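Local coordinates for protein arginyl-tRNA synthetase, putative (Plasmodium falciparum, PDB 5JLD) that probably catalyses the ATP-dependent attachment of L-arginine to its tRNA as a class I aminoacyl-tRNA synthetase, releasing AMP and diphosphate, at residues A[516-521]-A[539-544]. Residues are numbered along the deposited sequence; the frame is centred on the assembly and turned at random.
Sequences GLHILK and AEYMYD
In the helical DALR anticodon-binding domain, residues 516-520 of helix 510-520 pass residues 539-544 of helix 536-556 nearly antiparallel, and His518 and Tyr541 bridge them with a reciprocal pair of hydrogen bonds. The axes of the two segments come no closer than 10.8 Å, a gap bridged by two flat aromatic side chains. Each reaches across to a backbone carbonyl of the other helix: Tyr541 OH donates to His518 O at 2.8 Å, and His518 NE2 donates to Tyr541 O at 3.0 Å. The second bond is almost straight, 169° at the hydrogen, and its acceptor lies close to the imidazole plane, where the N-H points; a carbonyl acceptor here implies a proton on NE2. In both residues CG stands anti to the backbone N (chi1 171° in Tyr541), which sends the rings past each other in opposite directions. They overlap as an offset stack, planes 14° apart and centroids separated by 4.4 Å, with NE2 of His518 over the rim of the phenol ring. Aromatic residues with a polar end suit both places, since each ring supplies a stacking face as well as a donor. Phe522, at the start of helix 522-532, and Leu577 of helix 564-584 also meet the Tyr541 side chain, while Leu520 packs on helix 99-108. His518 O takes a second hydrogen bond, from Lys521 N, on the face of its carbonyl plane opposite the tyrosine hydroxyl. Lys521 CB lies at the edge of the phenol ring, and Asp544 CB approaches His518 CE1 obliquely, at 3.4 Å.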
ATOM      1  N   GLY A 516      12.618 -12.518 -17.525  1.00 46.72           N
ATOM      2  CA  GLY A 516      11.309 -13.131 -17.721  1.00 41.95           C
ATOM      3  C   GLY A 516      10.699 -13.584 -16.406  1.00 46.08           C
ATOM      4  O   GLY A 516       9.532 -13.272 -16.085  1.00 53.00           O
ATOM      5  N   LEU A 517      11.507 -14.292 -15.625  1.00 41.63           N
ATOM      6  CA  LEU A 517      11.090 -14.792 -14.326  1.00 47.85           C
ATOM      7  C   LEU A 517      10.606 -13.648 -13.435  1.00 48.05           C
ATOM      8  O   LEU A 517       9.477 -13.674 -12.899  1.00 41.10           O
ATOM      9  CB  LEU A 517      12.242 -15.528 -13.636  1.00 47.02           C
ATOM     10  CG  LEU A 517      11.982 -15.904 -12.171  1.00 41.00           C
ATOM     11  CD1 LEU A 517      10.806 -16.859 -12.084  1.00 41.25           C
ATOM     12  CD2 LEU A 517      13.222 -16.515 -11.498  1.00 36.83           C
ATOM     13  N   HIS A 518      11.464 -12.643 -13.289  1.00 45.11           N
ATOM     14  CA  HIS A 518      11.128 -11.560 -12.407  1.00 45.63           C
ATOM     15  C   HIS A 518       9.808 -10.910 -12.833  1.00 46.50           C
ATOM     16  O   HIS A 518       8.943 -10.651 -11.999  1.00 38.63           O
ATOM     17  CB  HIS A 518      12.235 -10.525 -12.346  1.00 44.64           C
ATOM     18  CG  HIS A 518      12.097  -9.606 -11.169  1.00 52.48           C
ATOM     19  ND1 HIS A 518      12.336 -10.024  -9.876  1.00 51.51           N
ATOM     20  CD2 HIS A 518      11.698  -8.314 -11.079  1.00 41.87           C
ATOM     21  CE1 HIS A 518      12.121  -9.021  -9.043  1.00 46.34           C
ATOM     22  NE2 HIS A 518      11.726  -7.973  -9.748  1.00 45.53           N
ATOM     23  N   ILE A 519       9.647 -10.696 -14.135  1.00 42.55           N
ATOM     24  CA  ILE A 519       8.397 -10.164 -14.645  1.00 43.67           C
ATOM     25  C   ILE A 519       7.211 -11.045 -14.236  1.00 44.92           C
ATOM     26  O   ILE A 519       6.187 -10.544 -13.787  1.00 45.13           O
ATOM     27  CB  ILE A 519       8.441 -10.033 -16.163  1.00 43.51           C
ATOM     28  CG1 ILE A 519       9.430  -8.936 -16.554  1.00 43.44           C
ATOM     29  CG2 ILE A 519       7.055  -9.754 -16.713  1.00 40.26           C
ATOM     30  CD1 ILE A 519       9.803  -8.960 -18.045  1.00 46.11           C
ATOM     31  N   LEU A 520       7.363 -12.361 -14.338  1.00 43.45           N
ATOM     32  CA  LEU A 520       6.239 -13.239 -14.017  1.00 43.46           C
ATOM     33  C   LEU A 520       6.011 -13.400 -12.503  1.00 42.14           C
ATOM     34  O   LEU A 520       5.021 -14.013 -12.091  1.00 41.99           O
ATOM     35  CB  LEU A 520       6.440 -14.617 -14.666  1.00 47.62           C
ATOM     36  CG  LEU A 520       6.432 -14.608 -16.195  1.00 45.18           C
ATOM     37  CD1 LEU A 520       6.925 -15.948 -16.723  1.00 45.34           C
ATOM     38  CD2 LEU A 520       5.032 -14.254 -16.737  1.00 40.45           C
ATOM     39  N   LYS A 521       6.923 -12.873 -11.683  1.00 43.86           N
ATOM     40  CA  LYS A 521       6.720 -12.891 -10.228  1.00 41.01           C
ATOM     41  C   LYS A 521       5.711 -11.837  -9.732  1.00 40.58           C
ATOM     42  O   LYS A 521       5.285 -11.884  -8.583  1.00 42.40           O
ATOM     43  CB  LYS A 521       8.039 -12.677  -9.495  1.00 39.62           C
ATOM     44  CG  LYS A 521       9.037 -13.840  -9.578  1.00 42.12           C
ATOM     45  CD  LYS A 521      10.229 -13.561  -8.668  1.00 41.49           C
ATOM     46  CE  LYS A 521      11.229 -14.695  -8.686  1.00 41.18           C
ATOM     47  NZ  LYS A 521      12.370 -14.360  -7.783  1.00 43.93           N
ATOM     48  N   ALA A 539       8.056  -1.873  -3.818  1.00 39.03           N
ATOM     49  CA  ALA A 539       9.173  -0.986  -4.163  1.00 39.47           C
ATOM     50  C   ALA A 539      10.437  -1.814  -4.466  1.00 47.03           C
ATOM     51  O   ALA A 539      11.131  -1.625  -5.486  1.00 47.65           O
ATOM     52  CB  ALA A 539       9.433  -0.003  -3.027  1.00 42.27           C
ATOM     53  N   GLU A 540      10.711  -2.743  -3.562  1.00 42.85           N
ATOM     54  CA  GLU A 540      11.787  -3.710  -3.718  1.00 44.43           C
ATOM     55  C   GLU A 540      11.684  -4.379  -5.097  1.00 49.00           C
ATOM     56  O   GLU A 540      12.639  -4.393  -5.880  1.00 49.77           O
ATOM     57  CB  GLU A 540      11.676  -4.779  -2.643  1.00 49.75           C
ATOM     58  CG  GLU A 540      12.559  -4.688  -1.452  1.00 56.64           C
ATOM     59  CD  GLU A 540      12.599  -6.038  -0.745  1.00 72.67           C
ATOM     60  OE1 GLU A 540      12.674  -7.070  -1.461  1.00 71.03           O
ATOM     61  OE2 GLU A 540      12.531  -6.076   0.502  1.00 77.67           O
ATOM     62  N   TYR A 541      10.487  -4.897  -5.388  1.00 41.07           N
ATOM     63  CA  TYR A 541      10.250  -5.642  -6.611  1.00 40.53           C
ATOM     64  C   TYR A 541      10.665  -4.762  -7.762  1.00 44.50           C
ATOM     65  O   TYR A 541      11.379  -5.192  -8.696  1.00 46.12           O
ATOM     66  CB  TYR A 541       8.777  -6.038  -6.734  1.00 41.40           C
ATOM     67  CG  TYR A 541       8.426  -6.629  -8.076  1.00 44.26           C
ATOM     68  CD1 TYR A 541       8.609  -7.988  -8.320  1.00 40.55           C
ATOM     69  CD2 TYR A 541       7.930  -5.834  -9.106  1.00 43.75           C
ATOM     70  CE1 TYR A 541       8.293  -8.539  -9.545  1.00 46.53           C
ATOM     71  CE2 TYR A 541       7.618  -6.382 -10.342  1.00 47.30           C
ATOM     72  CZ  TYR A 541       7.806  -7.741 -10.552  1.00 47.64           C
ATOM     73  OH  TYR A 541       7.499  -8.313 -11.768  1.00 45.20           O
ATOM     74  N   MET A 542      10.284  -3.494  -7.630  1.00 39.78           N
ATOM     75  CA  MET A 542      10.432  -2.572  -8.727  1.00 42.89           C
ATOM     76  C   MET A 542      11.901  -2.338  -8.915  1.00 41.80           C
ATOM     77  O   MET A 542      12.406  -2.372 -10.039  1.00 45.10           O
ATOM     78  CB  MET A 542       9.689  -1.256  -8.461  1.00 38.43           C
ATOM     79  CG  MET A 542       9.731  -0.330  -9.659  1.00 49.42           C
ATOM     80  SD  MET A 542       8.868   1.229  -9.382  1.00 46.04           S
ATOM     81  CE  MET A 542       9.779   1.849  -7.968  1.00 51.59           C
ATOM     82  N   TYR A 543      12.585  -2.133  -7.794  1.00 49.93           N
ATOM     83  CA  TYR A 543      14.019  -1.917  -7.818  1.00 52.54           C
ATOM     84  C   TYR A 543      14.653  -3.130  -8.490  1.00 51.11           C
ATOM     85  O   TYR A 543      15.499  -2.991  -9.389  1.00 50.51           O
ATOM     86  CB  TYR A 543      14.576  -1.709  -6.401  1.00 54.28           C
ATOM     87  CG  TYR A 543      16.062  -1.406  -6.366  1.00 54.70           C
ATOM     88  CD1 TYR A 543      16.535  -0.132  -6.659  1.00 56.41           C
ATOM     89  CD2 TYR A 543      16.988  -2.391  -6.040  1.00 57.89           C
ATOM     90  CE1 TYR A 543      17.881   0.159  -6.635  1.00 60.11           C
ATOM     91  CE2 TYR A 543      18.359  -2.114  -6.016  1.00 65.36           C
ATOM     92  CZ  TYR A 543      18.795  -0.836  -6.317  1.00 66.19           C
ATOM     93  OH  TYR A 543      20.134  -0.536  -6.290  1.00 64.51           O
ATOM     94  N   ASP A 544      14.201  -4.321  -8.105  1.00 43.53           N
ATOM     95  CA  ASP A 544      14.897  -5.492  -8.614  1.00 42.94           C
ATOM     96  C   ASP A 544      14.638  -5.535 -10.101  1.00 43.97           C
ATOM     97  O   ASP A 544      15.556  -5.837 -10.875  1.00 48.46           O
ATOM     98  CB  ASP A 544      14.465  -6.768  -7.893  1.00 36.07           C
ATOM     99  CG  ASP A 544      14.875  -6.758  -6.418  1.00 49.88           C
ATOM    100  OD1 ASP A 544      15.721  -5.905  -6.032  1.00 54.98           O
ATOM    101  OD2 ASP A 544      14.365  -7.588  -5.639  1.00 48.69           O
TER